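Putative cobalamin synthesis related protein (Corynebacterium diphtheriae, PDB 2NPN) binds S-adenosylmethionine and is probably a tetrapyrrole methyltransferase that makes precorrin-6A on the way to cobalamin. Local coordinates at residues I8-G13 and L108-P113; A150-L155 and Q213-G218; R180-M185 and Y245-L250; G205-T210 and T236-I241. All blocks are in the same frame, centred on the assembly; numbering follows the deposited sequence.

How the contacts relate
Contact 1 is buried and the most central of the four. It lies at the ends of two strands of the parallel sheet; the others reach the mixed sheet. Contact 3, also buried, is a strand pair rich in backbone hydrogen bonds. Contact 4 is partly buried, aromatic and without hydrogen bonds between its segments. Contact 2 joins a helix end to an edge strand at the surface through a polar pair and a water. Its strand 214-217 pairs with strand 200-206 of contact 4. Of S-adenosylmethionine, contact 1 holds the amino acid end and touches the adenine, contact 3 reaches the ribose and contact 4 the adenine edge. Leu155 and Arg248 tie contacts 2 and 3.

Contact 1: residues I8-G13 and L108-P113; sequences IGIGTG and LVWGDP. With SAM (S-adenosylmethionine), chain C.
Gly11 O takes the backbone N-H of Gly111 at 2.8 Å (Gly11 O to Gly111 N) and lies in the plane of the Trp110 ring at its edge, near CE3. The reverse bond, from Gly11 N to Gly111 O, is weak at 3.3 Å. Just upstream the chains run parallel, with Val109 N bonded to Ile8 O and Ile10 N to Val109 O. Having no side chain, Gly9 lets Pro113 come close: Pro113 CG lies 3.6 Å from Gly9 N. Ile10 carries the apolar part. Its CG1 sits between the backbone N and the carbonyl carbon (chi1 61°), which sends CD1 over the face of Trp110, 3.7 Å from the centroid of the six-membered ring and 20° off its normal, a CH-pi contact. These are adjacent strands of the parallel sheet of a tetrapyrrole methylase; the glycine-rich segment 9-13 and the loop 110-113 follow at their C-terminal ends, where S-adenosylmethionine binds. Helix 20-28 covers Ile8 and Leu108, and helix 42-55 also packs on Leu108. The loop 110-113 holds the amino acid end of the cofactor. Asp112 N gives a nearly straight bond (174°) to SAM OXT, 3.0 Å away, while SAM N donates to Trp110 O and to Asp112 O. Asp112 itself is held through its carboxylate by Gly141 N and Ser114 OG. At the adenine end Thr12 CG2 touches SAM N6 at 3.3 Å, its OG1 being bonded to Ile142 O.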
# COMPACT_ATOMS: atom_id res chain seq x y z
N ILE A 8 8.39 -4.51 -6.78
CA ILE A 8 7.89 -5.72 -6.13
C ILE A 8 6.87 -5.38 -5.03
O ILE A 8 7.22 -4.78 -4.00
CB ILE A 8 9.04 -6.59 -5.50
CG1 ILE A 8 10.15 -6.83 -6.53
CG2 ILE A 8 8.45 -7.88 -4.90
CD1 ILE A 8 11.20 -7.79 -6.08
N GLY A 9 5.65 -5.85 -5.19
CA GLY A 9 4.68 -5.75 -4.13
C GLY A 9 5.04 -6.75 -3.04
O GLY A 9 5.28 -7.92 -3.33
N ILE A 10 5.12 -6.27 -1.82
CA ILE A 10 5.51 -7.13 -0.70
C ILE A 10 4.35 -7.43 0.25
O ILE A 10 4.58 -7.96 1.33
CB ILE A 10 6.76 -6.60 0.06
CG1 ILE A 10 6.53 -5.21 0.68
CG2 ILE A 10 7.95 -6.58 -0.88
CD1 ILE A 10 7.58 -4.73 1.71
N GLY A 11 3.13 -7.15 -0.17
CA GLY A 11 1.99 -7.49 0.65
C GLY A 11 1.77 -6.52 1.80
O GLY A 11 2.33 -5.44 1.86
N THR A 12 0.95 -6.96 2.75
CA THR A 12 0.37 -6.13 3.76
C THR A 12 0.48 -6.88 5.08
O THR A 12 -0.13 -7.91 5.24
CB THR A 12 -1.18 -5.95 3.44
OG1 THR A 12 -1.36 -5.46 2.09
CG2 THR A 12 -1.82 -5.03 4.38
N GLY A 13 1.27 -6.36 6.01
CA GLY A 13 1.23 -6.87 7.39
C GLY A 13 1.99 -8.15 7.77
O GLY A 13 2.41 -8.25 8.94
N LEU A 108 10.83 -1.97 -3.34
CA LEU A 108 9.81 -2.62 -2.53
C LEU A 108 8.63 -1.69 -2.38
O LEU A 108 8.80 -0.49 -2.07
CB LEU A 108 10.38 -2.99 -1.16
CG LEU A 108 11.67 -3.79 -1.19
CD1 LEU A 108 12.08 -4.11 0.25
CD2 LEU A 108 11.52 -5.01 -2.07
N VAL A 109 7.43 -2.24 -2.55
CA VAL A 109 6.20 -1.44 -2.45
C VAL A 109 5.22 -2.22 -1.58
O VAL A 109 4.94 -3.40 -1.84
CB VAL A 109 5.56 -1.20 -3.85
CG1 VAL A 109 4.27 -0.40 -3.68
CG2 VAL A 109 6.57 -0.46 -4.75
N TRP A 110 4.66 -1.59 -0.57
CA TRP A 110 3.66 -2.26 0.24
C TRP A 110 2.42 -2.61 -0.61
O TRP A 110 2.00 -1.82 -1.47
CB TRP A 110 3.24 -1.36 1.39
CG TRP A 110 4.28 -1.15 2.41
CD1 TRP A 110 4.92 0.02 2.69
CD2 TRP A 110 4.83 -2.12 3.29
NE1 TRP A 110 5.84 -0.17 3.68
CE2 TRP A 110 5.81 -1.48 4.06
CE3 TRP A 110 4.63 -3.50 3.45
CZ2 TRP A 110 6.53 -2.15 5.02
CZ3 TRP A 110 5.37 -4.18 4.39
CH2 TRP A 110 6.30 -3.50 5.18
N GLY A 111 1.89 -3.81 -0.39
CA GLY A 111 0.68 -4.28 -1.05
C GLY A 111 0.97 -4.66 -2.49
O GLY A 111 1.89 -5.47 -2.73
N ASP A 112 0.23 -4.05 -3.41
CA ASP A 112 0.47 -4.20 -4.86
C ASP A 112 0.99 -2.87 -5.41
O ASP A 112 0.49 -1.80 -5.02
CB ASP A 112 -0.82 -4.59 -5.58
CG ASP A 112 -0.58 -4.98 -7.04
OD1 ASP A 112 -0.38 -6.18 -7.32
OD2 ASP A 112 -0.64 -4.05 -7.88
N PRO A 113 1.97 -2.90 -6.34
CA PRO A 113 2.51 -1.64 -6.85
C PRO A 113 1.52 -0.78 -7.60
O PRO A 113 1.75 0.44 -7.78
CB PRO A 113 3.67 -2.10 -7.78
CG PRO A 113 3.97 -3.48 -7.35
CD PRO A 113 2.70 -4.08 -6.86
N SAM C . -0.36 -0.32 -2.53
CA SAM C . -1.11 -0.51 -1.25
C SAM C . -2.00 -1.73 -1.31
O SAM C . -2.69 -2.04 -0.30
OXT SAM C . -2.01 -2.44 -2.34
CB SAM C . -1.92 0.75 -0.91
CG SAM C . -1.06 1.97 -0.56
SD SAM C . -1.97 3.46 -0.02
CE SAM C . -0.52 4.55 0.10
C5' SAM C . -2.22 3.33 1.79
C4' SAM C . -3.64 2.92 2.20
O4' SAM C . -3.77 1.54 2.07
C3' SAM C . -4.00 3.19 3.66
O3' SAM C . -4.42 4.52 3.87
C2' SAM C . -5.08 2.19 3.95
O2' SAM C . -6.29 2.60 3.33
C1' SAM C . -4.50 1.02 3.18
N9 SAM C . -3.64 0.15 4.01
C8 SAM C . -2.32 -0.19 3.72
N7 SAM C . -1.86 -1.05 4.63
C5 SAM C . -2.89 -1.32 5.49
C6 SAM C . -3.01 -2.18 6.57
N6 SAM C . -1.98 -2.96 6.99
N1 SAM C . -4.22 -2.24 7.25
C2 SAM C . -5.30 -1.51 6.79
N3 SAM C . -5.19 -0.67 5.72
C4 SAM C . -4.01 -0.58 5.06

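Contact 2: residues A150-L155 and Q213-G218; sequences AEHGIL and QVLRKG
A Schellman motif closes helix 144-152, and the last helical residues before its Gly153, Glu151 and His152, lie against strand 214-217, an outermost strand of the mixed sheet. Gly153, with positive phi, bonds back to Ala150 O. The polar link is a nearly straight hydrogen bond (176°) from Gln213 NE2 to Glu151 OE1, 3.0 Å long. It lies in the amide plane of Gln213, but reaches the carboxylate on its anti side and 33° out of its plane. Gln213 is stretched out toward the helix, whereas Glu151 bends at chi2 (-63°), bringing its carboxylate slantwise across the amide. The other amide atom, Gln213 OE1, accepts from Gly209 N, so the amide is fixed at both ends.

The imidazole of His152 slides past Leu215, the two side chains pointing in opposite directions. Leu215 CD1 lies over a face of the ring, while Leu215 CB is 3.8 Å from His152 CE1. His152 CE1 also comes within 3.4 Å of Arg216 O, and Lys217 CB lies near the same carbon. His152 NE2 is bonded to Trp204 O. On the other nitrogen a water lies 2.9 Å from His152 ND1 and accepts from Lys217 NZ, bridging two groups whose nitrogens do not touch.

Strand 200-206 pairs with strand 214-217 through backbone bonds and adds Trp203, edge-to-face with His152, while Arg216 and Val214 turn from the helix end toward helix 220-238.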
# COMPACT_ATOMS: atom_id res chain seq x y z
N ALA A 150 -10.44 -11.05 3.11
CA ALA A 150 -10.08 -12.41 3.52
C ALA A 150 -10.23 -12.56 5.05
O ALA A 150 -10.77 -13.55 5.54
CB ALA A 150 -8.65 -12.79 3.06
N GLU A 151 -9.77 -11.55 5.82
CA GLU A 151 -9.84 -11.65 7.26
C GLU A 151 -11.29 -11.64 7.79
O GLU A 151 -11.62 -12.33 8.78
CB GLU A 151 -9.02 -10.55 7.91
CG GLU A 151 -7.50 -10.73 7.73
CD GLU A 151 -6.99 -12.01 8.38
OE1 GLU A 151 -7.17 -12.21 9.61
OE2 GLU A 151 -6.39 -12.86 7.66
N HIS A 152 -12.16 -10.89 7.12
CA HIS A 152 -13.61 -10.92 7.41
C HIS A 152 -14.40 -12.08 6.78
O HIS A 152 -15.58 -12.30 7.16
CB HIS A 152 -14.27 -9.61 7.02
CG HIS A 152 -14.03 -8.49 8.00
ND1 HIS A 152 -14.65 -8.45 9.24
CD2 HIS A 152 -13.29 -7.36 7.91
CE1 HIS A 152 -14.30 -7.33 9.86
NE2 HIS A 152 -13.49 -6.65 9.07
N GLY A 153 -13.76 -12.81 5.86
CA GLY A 153 -14.38 -13.93 5.19
C GLY A 153 -15.56 -13.56 4.34
O GLY A 153 -16.60 -14.26 4.33
N ILE A 154 -15.42 -12.45 3.61
CA ILE A 154 -16.49 -11.94 2.80
C ILE A 154 -16.07 -11.81 1.32
O ILE A 154 -14.88 -11.84 0.95
CB ILE A 154 -16.98 -10.54 3.27
CG1 ILE A 154 -15.87 -9.50 3.21
CG2 ILE A 154 -17.57 -10.61 4.69
CD1 ILE A 154 -16.34 -8.06 3.50
N LEU A 155 -17.09 -11.71 0.48
CA LEU A 155 -16.90 -11.37 -0.92
C LEU A 155 -16.86 -9.85 -1.07
O LEU A 155 -17.53 -9.10 -0.32
CB LEU A 155 -18.02 -11.98 -1.78
CG LEU A 155 -18.10 -13.52 -1.67
CD1 LEU A 155 -19.38 -14.13 -2.26
CD2 LEU A 155 -16.84 -14.14 -2.25
N GLN A 213 -3.36 -6.36 14.20
CA GLN A 213 -4.63 -6.28 13.46
C GLN A 213 -5.87 -6.12 14.36
O GLN A 213 -6.03 -6.83 15.36
CB GLN A 213 -4.83 -7.51 12.56
CG GLN A 213 -6.15 -7.58 11.82
CD GLN A 213 -6.19 -8.79 10.93
OE1 GLN A 213 -5.53 -8.81 9.90
NE2 GLN A 213 -6.95 -9.82 11.34
N VAL A 214 -6.76 -5.22 13.96
CA VAL A 214 -8.04 -5.01 14.61
C VAL A 214 -9.12 -4.98 13.57
O VAL A 214 -8.99 -4.27 12.55
CB VAL A 214 -8.06 -3.67 15.40
CG1 VAL A 214 -9.36 -3.52 16.12
CG2 VAL A 214 -6.89 -3.59 16.37
N LEU A 215 -10.16 -5.79 13.80
CA LEU A 215 -11.32 -5.90 12.90
C LEU A 215 -12.57 -5.47 13.62
O LEU A 215 -12.74 -5.75 14.79
CB LEU A 215 -11.52 -7.33 12.41
CG LEU A 215 -10.33 -7.99 11.72
CD1 LEU A 215 -10.72 -9.47 11.38
CD2 LEU A 215 -9.89 -7.22 10.48
N ARG A 216 -13.45 -4.79 12.89
CA ARG A 216 -14.80 -4.48 13.37
C ARG A 216 -15.76 -4.62 12.20
O ARG A 216 -15.40 -4.35 11.07
CB ARG A 216 -14.92 -3.06 13.93
CG ARG A 216 -14.07 -2.78 15.16
CD ARG A 216 -14.58 -3.59 16.34
NE ARG A 216 -13.92 -3.21 17.58
CZ ARG A 216 -12.81 -3.75 18.06
NH1 ARG A 216 -12.23 -4.76 17.45
NH2 ARG A 216 -12.31 -3.30 19.22
N LYS A 217 -16.98 -5.03 12.50
CA LYS A 217 -18.05 -5.05 11.53
C LYS A 217 -19.43 -4.83 12.16
O LYS A 217 -19.67 -5.15 13.32
CB LYS A 217 -18.07 -6.36 10.76
CG LYS A 217 -18.50 -7.56 11.56
CD LYS A 217 -18.61 -8.81 10.69
CE LYS A 217 -19.08 -10.01 11.45
NZ LYS A 217 -18.07 -10.32 12.48
N GLY A 218 -20.31 -4.31 11.34
CA GLY A 218 -21.66 -4.06 11.75
C GLY A 218 -22.33 -2.93 11.02
O GLY A 218 -21.71 -2.26 10.19
O HOH W 1 -15.46 -10.72 10.81

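Contact 3: residues R180-M185 and Y245-L250; sequences RNCVVM and YLLREL. With MG (magnesium ion), chain B; SAM (S-adenosylmethionine), chain C.
Asn181 and Arg248 each set CG anti to the backbone N (chi1 -174° for both), which runs the two side chains side by side in the same direction, and a bend at chi3 of Arg248 (-69°) turns the guanidinium edge to the amide oxygen. They form a non-hydrogen-bonded pair of the antiparallel strands 181-185 and 243-249, neighbours in the mixed sheet of this tetrapyrrole methylase. Asn181 OD1 lies in the guanidinium plane at its edge and takes two bonds, from Arg248 NE at 2.8 Å and from Arg248 NH2 at 3.0 Å. The amide and guanidinium planes are turned 40° apart. Leu155 O takes another bond from Arg248 NH2, and Asn181 ND2 gives to Ile156 O and Ala162 O, so these buried polar groups are well supplied. Val183 CG2 and Leu246 CD1 pack on the same face as this pair.

On the face bearing Cys182, Val184, Tyr245 and Leu247, Val184 CB sits over the Tyr245 ring, 3.7 Å from its centroid, in a CH-pi contact, while Tyr245 OH is bonded to Asp187. Cys182 SG packs on Leu247 CB at 3.8 Å. Five backbone hydrogen bonds join the strands, from Tyr245 N to Val184 O at one end to Glu249 N to Arg180 O at the other. Met185, a selenomethionine, brings CE to 3.3 Å from SAM O4'. Leu250 O binds the magnesium ion at 2.3 Å, together with Tyr219 OH.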
# COMPACT_ATOMS: atom_id res chain seq x y z
N ARG A 180 -23.20 1.81 -2.79
CA ARG A 180 -23.89 0.58 -2.48
C ARG A 180 -22.90 -0.57 -2.20
O ARG A 180 -23.25 -1.56 -1.53
CB ARG A 180 -24.83 0.17 -3.58
CG ARG A 180 -26.08 1.07 -3.63
CD ARG A 180 -27.12 0.52 -4.63
NE ARG A 180 -27.59 -0.83 -4.26
CZ ARG A 180 -28.52 -1.08 -3.33
NH1 ARG A 180 -29.11 -0.10 -2.66
NH2 ARG A 180 -28.87 -2.34 -3.07
N ASN A 181 -21.70 -0.44 -2.76
CA ASN A 181 -20.64 -1.44 -2.55
C ASN A 181 -19.32 -0.76 -2.85
O ASN A 181 -18.89 -0.70 -4.02
CB ASN A 181 -20.89 -2.61 -3.44
CG ASN A 181 -19.94 -3.73 -3.19
OD1 ASN A 181 -19.90 -4.21 -2.06
ND2 ASN A 181 -19.22 -4.20 -4.21
N CYS A 182 -18.72 -0.21 -1.83
CA CYS A 182 -17.51 0.52 -2.05
C CYS A 182 -16.47 0.18 -1.00
O CYS A 182 -16.78 -0.31 0.07
CB CYS A 182 -17.80 2.00 -2.08
SG CYS A 182 -18.40 2.70 -0.56
N VAL A 183 -15.23 0.33 -1.41
CA VAL A 183 -14.06 0.15 -0.55
C VAL A 183 -13.38 1.51 -0.38
O VAL A 183 -13.19 2.24 -1.37
CB VAL A 183 -13.07 -0.83 -1.17
CG1 VAL A 183 -11.78 -0.93 -0.30
CG2 VAL A 183 -13.73 -2.19 -1.37
N VAL A 184 -13.04 1.88 0.84
CA VAL A 184 -12.48 3.18 1.15
C VAL A 184 -11.06 3.02 1.75
O VAL A 184 -10.86 2.26 2.70
CB VAL A 184 -13.33 3.99 2.09
CG1 VAL A 184 -12.78 5.38 2.30
CG2 VAL A 184 -14.79 4.03 1.62
N MSE A 185 -10.13 3.68 1.10
CA MSE A 185 -8.74 3.73 1.51
C MSE A 185 -8.33 5.18 1.77
O MSE A 185 -9.03 6.13 1.40
CB MSE A 185 -7.83 3.10 0.42
CG MSE A 185 -8.28 1.71 0.09
SE MSE A 185 -7.27 0.83 -1.36
CE MSE A 185 -5.72 0.37 -0.33
N TYR A 245 -11.82 -0.05 4.73
CA TYR A 245 -13.16 -0.54 5.07
C TYR A 245 -13.99 -0.70 3.80
O TYR A 245 -13.71 -0.08 2.78
CB TYR A 245 -13.83 0.32 6.12
CG TYR A 245 -13.94 1.81 5.83
CD1 TYR A 245 -15.13 2.36 5.32
CD2 TYR A 245 -12.92 2.71 6.16
CE1 TYR A 245 -15.27 3.74 5.08
CE2 TYR A 245 -13.07 4.06 5.93
CZ TYR A 245 -14.26 4.59 5.40
OH TYR A 245 -14.40 5.98 5.24
N LEU A 246 -15.04 -1.51 3.92
CA LEU A 246 -15.97 -1.77 2.83
C LEU A 246 -17.35 -1.40 3.34
O LEU A 246 -17.71 -1.81 4.45
CB LEU A 246 -15.94 -3.25 2.40
CG LEU A 246 -16.72 -3.59 1.14
CD1 LEU A 246 -16.05 -4.84 0.43
CD2 LEU A 246 -18.18 -3.78 1.41
N LEU A 247 -18.06 -0.56 2.62
CA LEU A 247 -19.46 -0.16 2.92
C LEU A 247 -20.33 -0.83 1.89
O LEU A 247 -20.05 -0.85 0.70
CB LEU A 247 -19.61 1.35 2.80
CG LEU A 247 -18.78 2.22 3.75
CD1 LEU A 247 -19.07 3.76 3.49
CD2 LEU A 247 -19.00 1.86 5.15
N ARG A 248 -21.42 -1.39 2.38
CA ARG A 248 -22.39 -2.07 1.53
C ARG A 248 -23.78 -1.70 1.99
O ARG A 248 -24.09 -1.81 3.18
CB ARG A 248 -22.18 -3.57 1.56
CG ARG A 248 -23.04 -4.36 0.60
CD ARG A 248 -22.59 -5.81 0.46
NE ARG A 248 -21.29 -5.89 -0.24
CZ ARG A 248 -20.41 -6.89 -0.17
NH1 ARG A 248 -20.65 -8.00 0.56
NH2 ARG A 248 -19.27 -6.81 -0.81
N GLU A 249 -24.63 -1.36 1.04
CA GLU A 249 -26.03 -1.01 1.33
C GLU A 249 -26.83 -2.30 1.35
O GLU A 249 -27.14 -2.87 0.31
CB GLU A 249 -26.58 -0.02 0.31
CG GLU A 249 -27.79 0.69 0.79
CD GLU A 249 -27.45 1.73 1.87
OE1 GLU A 249 -26.28 1.86 2.30
OE2 GLU A 249 -28.38 2.44 2.25
N LEU A 250 -27.19 -2.73 2.55
CA LEU A 250 -27.95 -3.98 2.76
C LEU A 250 -29.42 -3.66 2.96
O LEU A 250 -29.98 -3.82 4.00
CB LEU A 250 -27.35 -4.77 3.92
CG LEU A 250 -25.93 -5.30 3.80
CD1 LEU A 250 -25.53 -6.04 5.06
CD2 LEU A 250 -25.73 -6.11 2.52
MG MG B . -29.85 -4.81 6.07
N SAM C . -0.36 -0.32 -2.53
CA SAM C . -1.11 -0.51 -1.25
C SAM C . -2.00 -1.73 -1.31
O SAM C . -2.69 -2.04 -0.30
OXT SAM C . -2.01 -2.44 -2.34
CB SAM C . -1.92 0.75 -0.91
CG SAM C . -1.06 1.97 -0.56
SD SAM C . -1.97 3.46 -0.02
CE SAM C . -0.52 4.55 0.10
C5' SAM C . -2.22 3.33 1.79
C4' SAM C . -3.64 2.92 2.20
O4' SAM C . -3.77 1.54 2.07
C3' SAM C . -4.00 3.19 3.66
O3' SAM C . -4.42 4.52 3.87
C2' SAM C . -5.08 2.19 3.95
O2' SAM C . -6.29 2.60 3.33
C1' SAM C . -4.50 1.02 3.18
N9 SAM C . -3.64 0.15 4.01
C8 SAM C . -2.32 -0.19 3.72
N7 SAM C . -1.86 -1.05 4.63
C5 SAM C . -2.89 -1.32 5.49
C6 SAM C . -3.01 -2.18 6.57
N6 SAM C . -1.98 -2.96 6.99
N1 SAM C . -4.22 -2.24 7.25
C2 SAM C . -5.30 -1.51 6.79
N3 SAM C . -5.19 -0.67 5.72
C4 SAM C . -4.01 -0.58 5.06

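Contact 4: residues G205-T210 and T236-I241; sequences GAFLGT and TEHGWI. With SAM (S-adenosylmethionine), chain C.
Phe207 is the bump here, its ring pushed into a hollow formed by His238, at the end of helix 220-238, and by Trp240 and Ile241 just beyond it. The ring meets Trp240 edge-to-face: Phe207 CE1 points at the face of the six-membered ring, centroids 5.1 Å apart and planes at 83°. With chi1 at 61° and chi2 at -82°, Trp240 turns that face to the phenyl edge. On another flank Phe207 CZ rests over the face of His238, 3.7 Å from CD2 of His238, in an oblique pairing. Ile241 fills the floor, with CG1 3.8 Å from Phe207 CZ and CD1 3.8 Å from Ala206 CB.

Phe207 opens a type II turn that ends at Thr210, whose N and OG1 both bond to Phe207 O. Inside the turn, Leu208 meets the cofactor: its N donates to SAM N1 at 2.9 Å, and SAM N6 returns a weak bond to Leu208 O. The aromatic cluster thus packs behind a turn that reads the adenine edge.

No hydrogen bond crosses between the segments. Trp240 O, buried here with no partner in the model, lies in the Phe207 plane 3.5 Å from CZ, so any polar compensation would probably be the weak pull of the ring's C-H edge.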
# COMPACT_ATOMS: atom_id res chain seq x y z
N GLY A 205 -11.03 -2.63 9.07
CA GLY A 205 -9.85 -3.18 9.67
C GLY A 205 -8.69 -2.22 9.66
O GLY A 205 -8.52 -1.44 8.73
N ALA A 206 -7.87 -2.34 10.71
CA ALA A 206 -6.66 -1.55 10.85
C ALA A 206 -5.49 -2.47 11.12
O ALA A 206 -5.64 -3.53 11.71
CB ALA A 206 -6.80 -0.51 11.94
N PHE A 207 -4.32 -2.07 10.63
CA PHE A 207 -3.09 -2.83 10.82
C PHE A 207 -3.29 -4.27 10.32
O PHE A 207 -2.80 -5.23 10.92
CB PHE A 207 -2.67 -2.81 12.30
CG PHE A 207 -2.63 -1.42 12.92
CD1 PHE A 207 -1.69 -0.49 12.47
CD2 PHE A 207 -3.48 -1.08 13.93
CE1 PHE A 207 -1.61 0.78 13.03
CE2 PHE A 207 -3.42 0.22 14.51
CZ PHE A 207 -2.48 1.13 14.04
N LEU A 208 -4.00 -4.38 9.20
CA LEU A 208 -4.33 -5.68 8.64
C LEU A 208 -3.10 -6.49 8.32
O LEU A 208 -2.11 -5.94 7.82
CB LEU A 208 -5.12 -5.51 7.34
CG LEU A 208 -6.52 -4.96 7.51
CD1 LEU A 208 -7.02 -4.42 6.20
CD2 LEU A 208 -7.47 -6.02 8.05
N GLY A 209 -3.17 -7.80 8.62
CA GLY A 209 -2.08 -8.72 8.33
C GLY A 209 -1.12 -8.88 9.50
O GLY A 209 -0.43 -9.92 9.58
N THR A 210 -1.03 -7.87 10.36
CA THR A 210 -0.04 -7.74 11.43
C THR A 210 -0.57 -8.34 12.72
O THR A 210 -1.75 -8.64 12.87
CB THR A 210 0.35 -6.25 11.72
OG1 THR A 210 -0.68 -5.66 12.50
CG2 THR A 210 0.63 -5.43 10.45
N THR A 236 -3.61 7.51 18.64
CA THR A 236 -2.89 8.12 19.75
C THR A 236 -1.82 7.16 20.29
O THR A 236 -0.65 7.54 20.49
CB THR A 236 -3.87 8.52 20.85
OG1 THR A 236 -4.81 9.45 20.30
CG2 THR A 236 -3.12 9.15 22.05
N GLU A 237 -2.22 5.92 20.49
CA GLU A 237 -1.34 4.88 20.99
C GLU A 237 -0.13 4.61 20.08
O GLU A 237 1.02 4.62 20.54
CB GLU A 237 -2.14 3.60 21.14
CG GLU A 237 -1.35 2.47 21.76
CD GLU A 237 -2.02 1.12 21.61
OE1 GLU A 237 -3.24 1.08 21.32
OE2 GLU A 237 -1.31 0.10 21.77
N HIS A 238 -0.39 4.32 18.81
CA HIS A 238 0.65 3.88 17.89
C HIS A 238 1.38 5.03 17.23
O HIS A 238 2.46 4.83 16.68
CB HIS A 238 0.06 2.99 16.77
CG HIS A 238 -0.41 1.64 17.23
ND1 HIS A 238 0.41 0.54 17.28
CD2 HIS A 238 -1.63 1.21 17.62
CE1 HIS A 238 -0.27 -0.51 17.70
NE2 HIS A 238 -1.52 -0.13 17.92
N GLY A 239 0.77 6.21 17.23
CA GLY A 239 1.35 7.37 16.56
C GLY A 239 0.80 7.56 15.17
O GLY A 239 1.04 8.59 14.54
N TRP A 240 0.11 6.54 14.68
CA TRP A 240 -0.44 6.53 13.32
C TRP A 240 -1.43 5.39 13.23
O TRP A 240 -1.49 4.51 14.08
CB TRP A 240 0.66 6.33 12.28
CG TRP A 240 1.39 5.02 12.44
CD1 TRP A 240 2.43 4.77 13.31
CD2 TRP A 240 1.17 3.78 11.74
NE1 TRP A 240 2.85 3.47 13.20
CE2 TRP A 240 2.12 2.84 12.23
CE3 TRP A 240 0.29 3.38 10.73
CZ2 TRP A 240 2.17 1.53 11.77
CZ3 TRP A 240 0.37 2.07 10.26
CH2 TRP A 240 1.30 1.17 10.79
N ILE A 241 -2.21 5.40 12.16
CA ILE A 241 -3.09 4.26 11.88
C ILE A 241 -3.35 4.18 10.38
O ILE A 241 -3.39 5.20 9.72
CB ILE A 241 -4.45 4.36 12.64
CG1 ILE A 241 -5.31 3.11 12.38
CG2 ILE A 241 -5.26 5.62 12.26
CD1 ILE A 241 -6.35 2.94 13.45
N SAM C . -0.36 -0.32 -2.53
CA SAM C . -1.11 -0.51 -1.25
C SAM C . -2.00 -1.73 -1.31
O SAM C . -2.69 -2.04 -0.30
OXT SAM C . -2.01 -2.44 -2.34
CB SAM C . -1.92 0.75 -0.91
CG SAM C . -1.06 1.97 -0.56
SD SAM C . -1.97 3.46 -0.02
CE SAM C . -0.52 4.55 0.10
C5' SAM C . -2.22 3.33 1.79
C4' SAM C . -3.64 2.92 2.20
O4' SAM C . -3.77 1.54 2.07
C3' SAM C . -4.00 3.19 3.66
O3' SAM C . -4.42 4.52 3.87
C2' SAM C . -5.08 2.19 3.95
O2' SAM C . -6.29 2.60 3.33
C1' SAM C . -4.50 1.02 3.18
N9 SAM C . -3.64 0.15 4.01
C8 SAM C . -2.32 -0.19 3.72
N7 SAM C . -1.86 -1.05 4.63
C5 SAM C . -2.89 -1.32 5.49
C6 SAM C . -3.01 -2.18 6.57
N6 SAM C . -1.98 -2.96 6.99
N1 SAM C . -4.22 -2.24 7.25
C2 SAM C . -5.30 -1.51 6.79
N3 SAM C . -5.19 -0.67 5.72
C4 SAM C . -4.01 -0.58 5.06